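Local structure of GH26C (Muricauda sp. MAR_2010_75, 6Q78) at residues A[271-276]-A[299-304]; A[323-328]-A[364-369]; A[120-125]-A[131-136]; A[169-172]-A[178-181]. The protein probably hydrolyses internal beta-1,4-mannosidic bonds in mannans, as a family 26 glycoside hydrolase. All blocks are in the same frame, centred on the assembly; numbering follows the deposited sequence.

Contact 1. Residues A[271-276]-A[299-304]; sequences PDNRFF and YGDFNN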
loop_
_atom_site.group_PDB
_atom_site.type_symbol
_atom_site.label_atom_id
_atom_site.label_comp_id
_atom_site.label_asym_id
_atom_site.label_seq_id
_atom_site.Cartn_x
_atom_site.Cartn_y
_atom_site.Cartn_z
ATOM N N PRO A 271 1.131 9.744 3.031
ATOM C CA PRO A 271 0.090 10.547 3.695
ATOM C C PRO A 271 -1.247 10.276 3.023
ATOM O O PRO A 271 -1.328 9.549 2.015
ATOM C CB PRO A 271 0.515 11.993 3.409
ATOM C CG PRO A 271 1.276 11.883 2.061
ATOM C CD PRO A 271 2.019 10.538 2.160
ATOM N N ASP A 272 -2.297 10.872 3.578
ATOM C CA ASP A 272 -3.574 10.978 2.886
ATOM C C ASP A 272 -3.443 12.137 1.904
ATOM O O ASP A 272 -2.394 12.252 1.271
ATOM C CB ASP A 272 -4.684 11.189 3.905
ATOM C CG ASP A 272 -6.035 10.743 3.407
ATOM O OD1 ASP A 272 -6.741 11.596 2.822
ATOM O OD2 ASP A 272 -6.415 9.568 3.629
ATOM N N ASN A 273 -4.475 12.957 1.728
ATOM C CA ASN A 273 -4.489 13.934 0.635
ATOM C C ASN A 273 -4.386 15.383 1.112
ATOM O O ASN A 273 -4.736 16.299 0.359
ATOM C CB ASN A 273 -5.744 13.766 -0.225
ATOM C CG ASN A 273 -7.003 14.168 0.538
ATOM O OD1 ASN A 273 -6.912 14.734 1.623
ATOM N ND2 ASN A 273 -8.161 13.927 -0.038
ATOM N N ARG A 274 -3.879 15.599 2.324
ATOM C CA ARG A 274 -3.938 16.900 2.986
ATOM C C ARG A 274 -2.654 17.698 2.738
ATOM O O ARG A 274 -1.955 18.114 3.649
ATOM C CB ARG A 274 -4.198 16.723 4.476
ATOM C CG ARG A 274 -5.582 16.124 4.736
ATOM C CD ARG A 274 -5.682 15.693 6.209
ATOM N NE ARG A 274 -5.627 16.875 7.049
ATOM C CZ ARG A 274 -6.688 17.575 7.434
ATOM N NH1 ARG A 274 -7.908 17.215 7.051
ATOM N NH2 ARG A 274 -6.528 18.639 8.204
ATOM N N PHE A 275 -2.353 17.885 1.453
ATOM C CA PHE A 275 -1.239 18.715 1.039
ATOM C C PHE A 275 -1.532 19.280 -0.343
ATOM O O PHE A 275 -2.265 18.683 -1.141
ATOM C CB PHE A 275 0.071 17.894 1.026
ATOM C CG PHE A 275 0.082 16.789 0.016
ATOM C CD1 PHE A 275 0.580 16.983 -1.277
ATOM C CD2 PHE A 275 -0.394 15.531 0.358
ATOM C CE1 PHE A 275 0.605 15.938 -2.207
ATOM C CE2 PHE A 275 -0.387 14.497 -0.585
ATOM C CZ PHE A 275 0.100 14.711 -1.866
ATOM N N PHE A 276 -0.919 20.433 -0.619
ATOM C CA PHE A 276 -1.039 21.100 -1.903
ATOM C C PHE A 276 0.306 21.493 -2.476
ATOM O O PHE A 276 0.339 22.197 -3.498
ATOM C CB PHE A 276 -1.861 22.387 -1.769
ATOM C CG PHE A 276 -3.294 22.155 -1.432
ATOM C CD1 PHE A 276 -4.226 22.006 -2.432
ATOM C CD2 PHE A 276 -3.705 22.105 -0.111
ATOM C CE1 PHE A 276 -5.547 21.803 -2.143
ATOM C CE2 PHE A 276 -5.030 21.892 0.190
ATOM C CZ PHE A 276 -5.953 21.742 -0.831
ATOM N N TYR A 299 -9.213 9.291 -1.110
ATOM C CA TYR A 299 -10.638 9.088 -1.336
ATOM C C TYR A 299 -11.388 10.414 -1.392
ATOM O O TYR A 299 -12.337 10.548 -2.170
ATOM C CB TYR A 299 -11.245 8.282 -0.179
ATOM C CG TYR A 299 -10.588 6.920 0.033
ATOM C CD1 TYR A 299 -9.445 6.783 0.830
ATOM C CD2 TYR A 299 -11.084 5.789 -0.619
ATOM C CE1 TYR A 299 -8.873 5.514 1.035
ATOM C CE2 TYR A 299 -10.495 4.565 -0.465
ATOM C CZ TYR A 299 -9.411 4.435 0.378
ATOM O OH TYR A 299 -8.834 3.173 0.547
ATOM N N GLY A 300 -10.960 11.400 -0.608
ATOM C CA GLY A 300 -11.760 12.607 -0.449
ATOM C C GLY A 300 -11.966 13.393 -1.734
ATOM O O GLY A 300 -13.058 13.923 -1.970
ATOM N N ASP A 301 -10.928 13.468 -2.593
ATOM C CA ASP A 301 -11.103 14.262 -3.803
ATOM C C ASP A 301 -11.982 13.572 -4.830
ATOM O O ASP A 301 -12.446 14.240 -5.767
ATOM C CB ASP A 301 -9.754 14.648 -4.393
ATOM C CG ASP A 301 -8.983 15.599 -3.491
ATOM O OD1 ASP A 301 -9.619 16.468 -2.846
ATOM O OD2 ASP A 301 -7.738 15.464 -3.427
ATOM N N PHE A 302 -12.294 12.300 -4.612
ATOM C CA PHE A 302 -13.174 11.527 -5.476
ATOM C C PHE A 302 -14.581 11.363 -4.912
ATOM O O PHE A 302 -15.447 10.800 -5.589
ATOM C CB PHE A 302 -12.555 10.158 -5.773
ATOM C CG PHE A 302 -11.264 10.226 -6.551
ATOM C CD1 PHE A 302 -11.250 10.686 -7.862
ATOM C CD2 PHE A 302 -10.062 9.849 -5.967
ATOM C CE1 PHE A 302 -10.073 10.762 -8.579
ATOM C CE2 PHE A 302 -8.873 9.919 -6.695
ATOM C CZ PHE A 302 -8.891 10.370 -8.013
ATOM N N ASN A 303 -14.858 11.885 -3.717
ATOM C CA ASN A 303 -16.128 11.592 -3.050
ATOM C C ASN A 303 -17.186 12.608 -3.480
ATOM O O ASN A 303 -17.515 13.568 -2.774
ATOM C CB ASN A 303 -15.954 11.563 -1.536
ATOM C CG ASN A 303 -17.169 10.955 -0.838
ATOM O OD1 ASN A 303 -18.225 10.825 -1.440
ATOM N ND2 ASN A 303 -17.010 10.566 0.426
ATOM N N ASN A 304 -17.714 12.393 -4.691
ATOM C CA ASN A 304 -18.736 13.270 -5.271
ATOM C C ASN A 304 -18.299 14.737 -5.250
ATOM O O ASN A 304 -19.052 15.619 -4.838
ATOM C CB ASN A 304 -20.071 13.161 -4.526
ATOM C CG ASN A 304 -20.686 11.804 -4.587
ATOM O OD1 ASN A 304 -20.755 11.104 -3.573
ATOM N ND2 ASN A 304 -21.192 11.434 -5.753
HETATM O O HOH W 1 -8.798 10.717 1.349
#

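Contact 2. Residues A[323-328]-A[364-369]; sequences LAEERV and DVKIGF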
loop_
_atom_site.group_PDB
_atom_site.type_symbol
_atom_site.label_atom_id
_atom_site.label_comp_id
_atom_site.label_asym_id
_atom_site.label_seq_id
_atom_site.Cartn_x
_atom_site.Cartn_y
_atom_site.Cartn_z
ATOM N N LEU A 323 8.276 14.461 -7.404
ATOM C CA LEU A 323 9.304 14.168 -6.413
ATOM C C LEU A 323 9.924 12.800 -6.647
ATOM O O LEU A 323 11.138 12.622 -6.477
ATOM C CB LEU A 323 8.708 14.220 -5.015
ATOM C CG LEU A 323 8.439 15.607 -4.473
ATOM C CD1 LEU A 323 7.635 15.423 -3.170
ATOM C CD2 LEU A 323 9.749 16.360 -4.227
ATOM N N ALA A 324 9.105 11.811 -7.028
ATOM C CA ALA A 324 9.654 10.493 -7.344
ATOM C C ALA A 324 10.605 10.546 -8.540
ATOM O O ALA A 324 11.633 9.859 -8.564
ATOM C CB ALA A 324 8.504 9.516 -7.597
ATOM N N GLU A 325 10.287 11.354 -9.554
ATOM C CA GLU A 325 11.228 11.510 -10.663
ATOM C C GLU A 325 12.530 12.147 -10.183
ATOM O O GLU A 325 13.624 11.680 -10.517
ATOM C CB GLU A 325 10.580 12.342 -11.764
ATOM C CG GLU A 325 9.535 11.600 -12.570
ATOM C CD GLU A 325 9.334 12.192 -13.946
ATOM O OE1 GLU A 325 10.203 11.991 -14.823
ATOM O OE2 GLU A 325 8.311 12.873 -14.145
ATOM N N GLU A 326 12.438 13.178 -9.358
ATOM C CA GLU A 326 13.645 13.879 -8.921
ATOM C C GLU A 326 14.523 13.016 -8.012
ATOM O O GLU A 326 15.761 13.079 -8.103
ATOM C CB GLU A 326 13.253 15.188 -8.239
ATOM C CG GLU A 326 12.853 16.250 -9.249
ATOM C CD GLU A 326 12.259 17.467 -8.599
ATOM O OE1 GLU A 326 11.678 18.301 -9.327
ATOM O OE2 GLU A 326 12.369 17.571 -7.354
ATOM N N ARG A 327 13.910 12.192 -7.150
ATOM C CA ARG A 327 14.633 11.462 -6.112
ATOM C C ARG A 327 14.842 9.996 -6.468
ATOM O O ARG A 327 15.371 9.238 -5.651
ATOM C CB ARG A 327 13.938 11.618 -4.764
ATOM C CG ARG A 327 14.056 13.068 -4.240
ATOM C CD ARG A 327 12.900 13.447 -3.384
ATOM N NE ARG A 327 12.998 14.851 -2.983
ATOM C CZ ARG A 327 13.374 15.260 -1.774
ATOM N NH1 ARG A 327 13.703 14.372 -0.843
ATOM N NH2 ARG A 327 13.424 16.561 -1.496
ATOM N N VAL A 328 14.501 9.599 -7.693
ATOM C CA VAL A 328 14.615 8.215 -8.157
ATOM C C VAL A 328 13.859 7.267 -7.231
ATOM O O VAL A 328 14.411 6.280 -6.740
ATOM C CB VAL A 328 16.081 7.783 -8.392
ATOM C CG1 VAL A 328 16.122 6.556 -9.256
ATOM C CG2 VAL A 328 16.869 8.929 -9.037
ATOM N N ASP A 364 1.112 14.049 -17.520
ATOM C CA ASP A 364 2.306 13.194 -17.463
ATOM C C ASP A 364 2.637 12.694 -16.048
ATOM O O ASP A 364 3.803 12.569 -15.683
ATOM C CB ASP A 364 3.506 13.899 -18.103
ATOM C CG ASP A 364 3.255 14.216 -19.562
ATOM O OD1 ASP A 364 3.128 13.247 -20.346
ATOM O OD2 ASP A 364 3.163 15.412 -19.927
ATOM N N VAL A 365 1.610 12.403 -15.245
ATOM C CA VAL A 365 1.821 11.672 -13.992
ATOM C C VAL A 365 2.443 10.308 -14.303
ATOM O O VAL A 365 2.062 9.633 -15.269
ATOM C CB VAL A 365 0.476 11.535 -13.247
ATOM C CG1 VAL A 365 0.548 10.509 -12.092
ATOM C CG2 VAL A 365 -0.009 12.902 -12.707
ATOM N N LYS A 366 3.428 9.908 -13.494
ATOM C CA LYS A 366 4.094 8.609 -13.601
ATOM C C LYS A 366 3.978 7.891 -12.263
ATOM O O LYS A 366 4.597 8.304 -11.272
ATOM C CB LYS A 366 5.562 8.773 -13.986
ATOM C CG LYS A 366 5.779 9.357 -15.367
ATOM C CD LYS A 366 7.267 9.521 -15.654
ATOM C CE LYS A 366 7.472 10.207 -16.984
ATOM N NZ LYS A 366 8.911 10.549 -17.168
ATOM N N ILE A 367 3.201 6.797 -12.219
ATOM C CA ILE A 367 3.033 6.023 -10.990
ATOM C C ILE A 367 3.225 4.551 -11.319
ATOM O O ILE A 367 2.876 4.101 -12.409
ATOM C CB ILE A 367 1.644 6.225 -10.339
ATOM C CG1 ILE A 367 0.529 6.009 -11.369
ATOM C CG2 ILE A 367 1.529 7.601 -9.642
ATOM C CD1 ILE A 367 -0.819 5.640 -10.725
ATOM N N GLY A 368 3.757 3.800 -10.351
ATOM C CA GLY A 368 3.960 2.377 -10.583
ATOM C C GLY A 368 2.700 1.579 -10.367
ATOM O O GLY A 368 2.493 0.549 -11.024
ATOM N N PHE A 369 1.836 2.025 -9.460
ATOM C CA PHE A 369 0.647 1.246 -9.141
ATOM C C PHE A 369 -0.376 2.097 -8.429
ATOM O O PHE A 369 -0.058 3.142 -7.853
ATOM C CB PHE A 369 0.976 -0.014 -8.322
ATOM C CG PHE A 369 1.472 0.260 -6.936
ATOM C CD1 PHE A 369 2.808 0.406 -6.693
ATOM C CD2 PHE A 369 0.591 0.328 -5.872
ATOM C CE1 PHE A 369 3.282 0.626 -5.364
ATOM C CE2 PHE A 369 1.053 0.512 -4.546
ATOM C CZ PHE A 369 2.395 0.657 -4.314
HETATM O O HOH W 2 6.402 13.264 -15.986
#

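Contact 3. Residues A[120-125]-A[131-136]; sequences ITDDLN and NWFFQQ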
loop_
_atom_site.group_PDB
_atom_site.type_symbol
_atom_site.label_atom_id
_atom_site.label_comp_id
_atom_site.label_asym_id
_atom_site.label_seq_id
_atom_site.Cartn_x
_atom_site.Cartn_y
_atom_site.Cartn_z
ATOM N N ILE A 120 -1.558 -10.169 12.142
ATOM C CA ILE A 120 -0.288 -10.842 12.344
ATOM C C ILE A 120 0.398 -10.331 13.599
ATOM O O ILE A 120 1.148 -11.083 14.257
ATOM C CB ILE A 120 0.542 -10.658 11.060
ATOM C CG1 ILE A 120 -0.195 -11.346 9.892
ATOM C CG2 ILE A 120 1.976 -11.179 11.217
ATOM C CD1 ILE A 120 0.373 -10.971 8.522
ATOM N N THR A 121 0.150 -9.077 13.976
ATOM C CA THR A 121 0.817 -8.485 15.137
ATOM C C THR A 121 -0.104 -8.349 16.344
ATOM O O THR A 121 0.267 -7.719 17.349
ATOM C CB THR A 121 1.415 -7.104 14.830
ATOM O OG1 THR A 121 0.365 -6.183 14.473
ATOM C CG2 THR A 121 2.444 -7.209 13.698
ATOM N N ASP A 122 -1.285 -8.941 16.306
ATOM C CA ASP A 122 -2.209 -8.774 17.423
ATOM C C ASP A 122 -1.626 -9.381 18.696
ATOM O O ASP A 122 -0.991 -10.442 18.658
ATOM C CB ASP A 122 -3.539 -9.480 17.108
ATOM C CG ASP A 122 -4.669 -8.992 18.032
ATOM O OD1 ASP A 122 -4.784 -9.489 19.186
ATOM O OD2 ASP A 122 -5.373 -8.044 17.623
ATOM N N ASP A 123 -1.855 -8.705 19.831
ATOM C CA ASP A 123 -1.399 -9.239 21.112
ATOM C C ASP A 123 -1.890 -10.656 21.349
ATOM O O ASP A 123 -1.213 -11.450 22.002
ATOM C CB ASP A 123 -1.940 -8.391 22.263
ATOM C CG ASP A 123 -1.294 -7.001 22.381
ATOM O OD1 ASP A 123 -0.280 -6.747 21.727
ATOM O OD2 ASP A 123 -1.816 -6.187 23.182
ATOM N N LEU A 124 -3.064 -11.000 20.837
ATOM C CA LEU A 124 -3.621 -12.310 21.129
ATOM C C LEU A 124 -3.282 -13.358 20.081
ATOM O O LEU A 124 -3.731 -14.501 20.200
ATOM C CB LEU A 124 -5.141 -12.231 21.247
ATOM C CG LEU A 124 -5.633 -11.375 22.407
ATOM C CD1 LEU A 124 -7.135 -11.561 22.519
ATOM C CD2 LEU A 124 -4.937 -11.772 23.698
ATOM N N ASN A 125 -2.419 -13.044 19.121
ATOM C CA ASN A 125 -2.010 -14.037 18.137
ATOM C C ASN A 125 -0.880 -14.861 18.729
ATOM O O ASN A 125 0.261 -14.417 18.772
ATOM C CB ASN A 125 -1.535 -13.314 16.878
ATOM C CG ASN A 125 -1.191 -14.280 15.739
ATOM O OD1 ASN A 125 -0.838 -15.460 15.993
ATOM N ND2 ASN A 125 -1.229 -13.779 14.483
ATOM N N ASN A 131 -6.087 -20.651 17.086
ATOM C CA ASN A 131 -6.166 -19.231 17.380
ATOM C C ASN A 131 -6.650 -18.489 16.149
ATOM O O ASN A 131 -6.088 -18.648 15.071
ATOM C CB ASN A 131 -4.767 -18.794 17.797
ATOM C CG ASN A 131 -4.699 -17.306 18.150
ATOM O OD1 ASN A 131 -4.841 -16.448 17.295
ATOM N ND2 ASN A 131 -4.447 -17.002 19.430
ATOM N N TRP A 132 -7.719 -17.697 16.304
ATOM C CA TRP A 132 -8.326 -17.054 15.132
ATOM C C TRP A 132 -7.364 -16.086 14.452
ATOM O O TRP A 132 -7.339 -15.998 13.227
ATOM C CB TRP A 132 -9.640 -16.351 15.531
ATOM C CG TRP A 132 -10.349 -15.719 14.353
ATOM C CD1 TRP A 132 -11.089 -16.376 13.398
ATOM C CD2 TRP A 132 -10.316 -14.340 13.962
ATOM N NE1 TRP A 132 -11.540 -15.488 12.455
ATOM C CE2 TRP A 132 -11.092 -14.230 12.779
ATOM C CE3 TRP A 132 -9.700 -13.195 14.488
ATOM C CZ2 TRP A 132 -11.289 -13.000 12.127
ATOM C CZ3 TRP A 132 -9.888 -11.982 13.839
ATOM C CH2 TRP A 132 -10.663 -11.907 12.648
ATOM N N PHE A 133 -6.576 -15.352 15.226
ATOM C CA PHE A 133 -5.652 -14.403 14.620
ATOM C C PHE A 133 -4.578 -15.129 13.826
ATOM O O PHE A 133 -4.229 -14.692 12.726
ATOM C CB PHE A 133 -5.025 -13.491 15.682
ATOM C CG PHE A 133 -6.031 -12.654 16.405
ATOM C CD1 PHE A 133 -6.551 -11.493 15.831
ATOM C CD2 PHE A 133 -6.496 -13.071 17.633
ATOM C CE1 PHE A 133 -7.526 -10.786 16.504
ATOM C CE2 PHE A 133 -7.462 -12.323 18.305
ATOM C CZ PHE A 133 -7.971 -11.209 17.714
ATOM N N PHE A 134 -4.091 -16.272 14.338
ATOM C CA PHE A 134 -3.145 -17.059 13.557
ATOM C C PHE A 134 -3.809 -17.619 12.310
ATOM O O PHE A 134 -3.177 -17.694 11.241
ATOM C CB PHE A 134 -2.523 -18.178 14.411
ATOM C CG PHE A 134 -1.632 -19.073 13.607
ATOM C CD1 PHE A 134 -2.019 -20.348 13.268
ATOM C CD2 PHE A 134 -0.446 -18.564 13.121
ATOM C CE1 PHE A 134 -1.198 -21.148 12.483
ATOM C CE2 PHE A 134 0.382 -19.344 12.315
ATOM C CZ PHE A 134 0.015 -20.628 12.003
ATOM N N GLN A 135 -5.079 -18.036 12.406
ATOM C CA GLN A 135 -5.777 -18.492 11.205
ATOM C C GLN A 135 -5.822 -17.390 10.158
ATOM O O GLN A 135 -5.657 -17.664 8.948
ATOM C CB GLN A 135 -7.191 -18.962 11.564
ATOM C CG GLN A 135 -7.185 -20.231 12.402
ATOM C CD GLN A 135 -8.541 -20.542 12.977
ATOM O OE1 GLN A 135 -9.543 -19.942 12.583
ATOM N NE2 GLN A 135 -8.585 -21.483 13.932
ATOM N N GLN A 136 -6.038 -16.131 10.577
ATOM C CA GLN A 136 -6.025 -15.020 9.612
ATOM C C GLN A 136 -4.633 -14.840 9.028
ATOM O O GLN A 136 -4.492 -14.635 7.817
ATOM C CB GLN A 136 -6.503 -13.726 10.286
ATOM C CG GLN A 136 -7.973 -13.834 10.810
ATOM C CD GLN A 136 -8.933 -14.198 9.690
ATOM O OE1 GLN A 136 -9.140 -13.412 8.764
ATOM N NE2 GLN A 136 -9.471 -15.402 9.735
#

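Contact 4. Residues A[169-172]-A[178-181]; sequences FYTS and QREN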
loop_
_atom_site.group_PDB
_atom_site.type_symbol
_atom_site.label_atom_id
_atom_site.label_comp_id
_atom_site.label_asym_id
_atom_site.label_seq_id
_atom_site.Cartn_x
_atom_site.Cartn_y
_atom_site.Cartn_z
ATOM N N PHE A 169 -6.821 0.893 16.879
ATOM C CA PHE A 169 -5.960 1.808 16.149
ATOM C C PHE A 169 -6.636 3.123 15.792
ATOM O O PHE A 169 -5.930 4.110 15.561
ATOM C CB PHE A 169 -5.402 1.175 14.851
ATOM C CG PHE A 169 -6.392 0.376 14.072
ATOM C CD1 PHE A 169 -7.267 1.006 13.223
ATOM C CD2 PHE A 169 -6.449 -0.991 14.204
ATOM C CE1 PHE A 169 -8.204 0.286 12.533
ATOM C CE2 PHE A 169 -7.386 -1.726 13.518
ATOM C CZ PHE A 169 -8.269 -1.086 12.697
ATOM N N TYR A 170 -7.973 3.186 15.790
ATOM C CA TYR A 170 -8.678 4.433 15.500
ATOM C C TYR A 170 -8.736 5.282 16.766
ATOM O O TYR A 170 -9.150 4.801 17.835
ATOM C CB TYR A 170 -10.103 4.138 15.022
ATOM C CG TYR A 170 -10.203 3.663 13.587
ATOM C CD1 TYR A 170 -9.447 4.262 12.587
ATOM C CD2 TYR A 170 -11.023 2.590 13.241
ATOM C CE1 TYR A 170 -9.513 3.837 11.268
ATOM C CE2 TYR A 170 -11.103 2.164 11.901
ATOM C CZ TYR A 170 -10.351 2.803 10.936
ATOM O OH TYR A 170 -10.409 2.372 9.607
ATOM N N THR A 171 -8.274 6.533 16.659
ATOM C CA THR A 171 -8.205 7.387 17.840
ATOM C C THR A 171 -9.576 7.628 18.465
ATOM O O THR A 171 -9.650 7.877 19.663
ATOM C CB THR A 171 -7.556 8.709 17.479
ATOM O OG1 THR A 171 -8.261 9.275 16.369
ATOM C CG2 THR A 171 -6.112 8.468 17.092
ATOM N N SER A 172 -10.665 7.578 17.683
ATOM C CA SER A 172 -11.996 7.827 18.255
ATOM C C SER A 172 -12.402 6.752 19.252
ATOM O O SER A 172 -13.310 6.978 20.070
ATOM C CB SER A 172 -13.038 7.854 17.135
ATOM O OG SER A 172 -13.123 6.587 16.502
ATOM N N GLN A 178 -4.212 7.371 25.729
ATOM C CA GLN A 178 -3.626 6.520 24.692
ATOM C C GLN A 178 -3.314 7.318 23.425
ATOM O O GLN A 178 -2.221 7.206 22.857
ATOM C CB GLN A 178 -4.575 5.360 24.399
ATOM C CG GLN A 178 -4.591 4.371 25.542
ATOM C CD GLN A 178 -5.802 3.478 25.566
ATOM O OE1 GLN A 178 -6.689 3.593 24.736
ATOM N NE2 GLN A 178 -5.843 2.572 26.545
ATOM N N ARG A 179 -4.283 8.109 22.952
ATOM C CA ARG A 179 -4.075 8.949 21.772
ATOM C C ARG A 179 -2.806 9.779 21.904
ATOM O O ARG A 179 -2.001 9.866 20.968
ATOM C CB ARG A 179 -5.238 9.939 21.656
ATOM C CG ARG A 179 -6.558 9.335 21.305
ATOM C CD ARG A 179 -7.516 10.406 20.786
ATOM N NE ARG A 179 -8.048 11.263 21.818
ATOM C CZ ARG A 179 -9.186 11.028 22.460
ATOM N NH1 ARG A 179 -9.911 9.943 22.184
ATOM N NH2 ARG A 179 -9.588 11.880 23.380
ATOM N N GLU A 180 -2.638 10.425 23.055
ATOM C CA GLU A 180 -1.587 11.416 23.227
ATOM C C GLU A 180 -0.229 10.798 23.509
ATOM O O GLU A 180 0.787 11.481 23.369
ATOM C CB GLU A 180 -1.996 12.423 24.308
ATOM C CG GLU A 180 -3.170 13.275 23.830
ATOM C CD GLU A 180 -3.628 14.317 24.841
ATOM O OE1 GLU A 180 -2.993 14.457 25.913
ATOM O OE2 GLU A 180 -4.643 14.992 24.552
ATOM N N ASN A 181 -0.173 9.517 23.857
ATOM C CA ASN A 181 1.090 8.928 24.277
ATOM C C ASN A 181 1.487 7.652 23.550
ATOM O O ASN A 181 2.613 7.189 23.749
ATOM C CB ASN A 181 1.071 8.640 25.784
ATOM C CG ASN A 181 0.984 9.908 26.597
ATOM O OD1 ASN A 181 1.999 10.536 26.874
ATOM N ND2 ASN A 181 -0.242 10.329 26.938
#

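Contact 1. Residues A[271-276]-A[299-304]
The two backbones stay well apart, coming closest at Asn273 and Gly300, whose CA atoms lie 7.5 Å from each other, with Gly300 at the start of a short 3-10 turn. These are adjacent loops of a (beta/alpha)8 barrel: segment 271-276 follows strand 265-269, and segment 299-304 comes after strand 293-298, so the side chains must bridge the gap. The amide of Asn273 reaches across, with CG set between backbone N and carbonyl carbon (chi1 69°), and brings ND2 to 3.8 Å from Gly300 N and 3.7 Å from Asp301 OD2. Amide and carboxylate planes are only 24° apart, yet no hydrogen bond joins them. Instead Asn298, at the end of strand 293-298, serves both: its OD1 accepts from Asn273 ND2 and its ND2 donates to Asp301 OD2. Lys316 on helix 306-327 adds a second tie, pairing with Asp301 OD2 and donating to Asn273 O, while Arg312 takes Asp301 OD1. A water closes the other side of the gap, donating to Asp272 OD1 at 2.7 Å and accepting from Tyr299 N at 2.9 Å. Asp272 OD1 also receives a weak bond from Asn273 N. The loops are therefore coupled through third parties, and the carboxylate of Asp301, flanked by two cationic side chains, is likely to be stabilised in its charged form.

Contact 2. Residues A[323-328]-A[364-369]
Glu325 and Lys366 form a surface salt bridge on a TIM barrel, at the end of the barrel where helix 306-327 finishes and the chain enters strand 369-372. The helix turns out in a Schellman motif, with Val328 at positive phi, and Glu325 lies in its last turn, facing the approach to the strand. The CA atoms of Glu325 and Lys366 are 8.2 Å apart, and the side chains alone span that distance.

The charged interaction is a single bond: Lys366 NZ donates to Glu325 OE1 at 3.0 Å. It comes from above the carboxylate, 56° out of its plane. Lys366 NZ has a second acceptor, Gln78 OE1.

Carbon contacts accompany the charge. Lys366 runs out extended from a CG placed beside its own backbone N (chi1 -65°), and meets Glu325 at about a right angle, so that its CD lies 3.8 Å from Glu325 CD.

Water and side-chain-to-backbone bonds make up the rest. A water sits 2.7 Å from Glu325 OE2 and equally far from Asp364 O, and Asp364 O also takes a weak bond from Lys318. Ser321 OG, one helical turn before Glu325, bonds to Lys366 N. Glu325 OE2, the water-side oxygen, remains 3.9 Å from Lys366 NZ.

Contact 3. Residues A[120-125]-A[131-136]
Asp122 stacks its carboxylate on the Phe133 ring where an Asx turn and a type I beta turn lead toward the N-capped start of helix 132-150, in the loop after barrel strand 112-116. The two planes are 9° apart, and Asp122 CB makes a CH-pi contact over the face, 4.2 Å from the ring centroid. Trp132 CE3 lies over the opposite face, toward its rim. With its CG anti to the backbone N (chi1 -163°), Asp122 also turns OD1 back to accept from Leu124 N at 2.8 Å, closing the Asx turn; a long, weak ion pair links its OD2 to Arg161. Two residues on, Leu124 lays CB obliquely against the ring, 3.7 Å from Phe133 CE2. Its carbonyl O is gripped by Asn131 ND2 at 2.7 Å, a nearly straight bond in the carbonyl plane, while Asn131 OD1 caps the helix by accepting from Phe134 N. Replacing Asn131 by an alanine would probably leave Phe134 N without its capping acceptor and Leu124 O without this donor, untying the turn from the helix end. At the end of the turn, Asn125 sets its CB against Phe133 CB, and its amide is held by Glu137 and Phe119 O through ND2 and by Gly127 N through OD1. That same OD1 lies near the plane of the Phe134 ring, at its edge, 3.6 Å from Phe134 CB.

Contact 4. Residues A[169-172]-A[178-181]
A loop-to-helix contact made by one side chain joins Thr171, in the loop after strand 153-157, to Arg179 on helix 176-186, which that same loop enters a few residues later. The backbones are close here, with 5.9 Å between the CA atoms of Thr171 and Arg179. Arg179 NH1 donates to Thr171 O at 3.3 Å, a rather long but fairly straight bond (160° at the hydrogen). The carbonyl oxygen lies at the edge of the guanidinium, near its plane, although the donor is tilted from the carbonyl plane. A bend at chi3 (-75°) folds the arginine back over Thr171, bringing its CD to 3.7 Å from Thr171 CB. Polar and aliphatic parts thus touch the same residue. A leucine in place of Arg179 would probably keep some of the carbon packing but leave Thr171 O without the NH1 donor. Thr171 has further partners: its OG1 donates to Asp231 O, with a weaker bond to Trp232 O. The preceding residue, Tyr170, hydrogen-bonds through its OH to a Tris molecule, probably from the crystallisation liquor. The contact therefore lies between helix 176-186, with Met174 beside the arginine, and the loop that follows strand 220-223.

In the fold
Contacts 1, 3 and 4 all belong to loops that follow barrel strands, the end where clan relatives hold their active site, whereas contact 2 lies at the strand-entry end. Contact 1 borders the expected catalytic centre: Tyr299 bonds Glu335 on strand 330-336 and Asp272 touches Glu227 just after strand 220-223, the positions where clan relatives carry nucleophile and acid/base. Contact 4 approaches contact 1 to about 9 Å between nearest atoms, and Tyr170 in its loop hydrogen-bonds the Tris. Contacts 3 and 4 are about 8 Å apart at nearest atoms; Trp158 bonds Thr121 and its neighbour His159 meets Phe169. Helix 306-327 connects contacts 1 and 2, whose centres are 19 Å apart. Contacts 2 and 3, about 36 Å apart between centres, lie on opposite sides of the chain's centre.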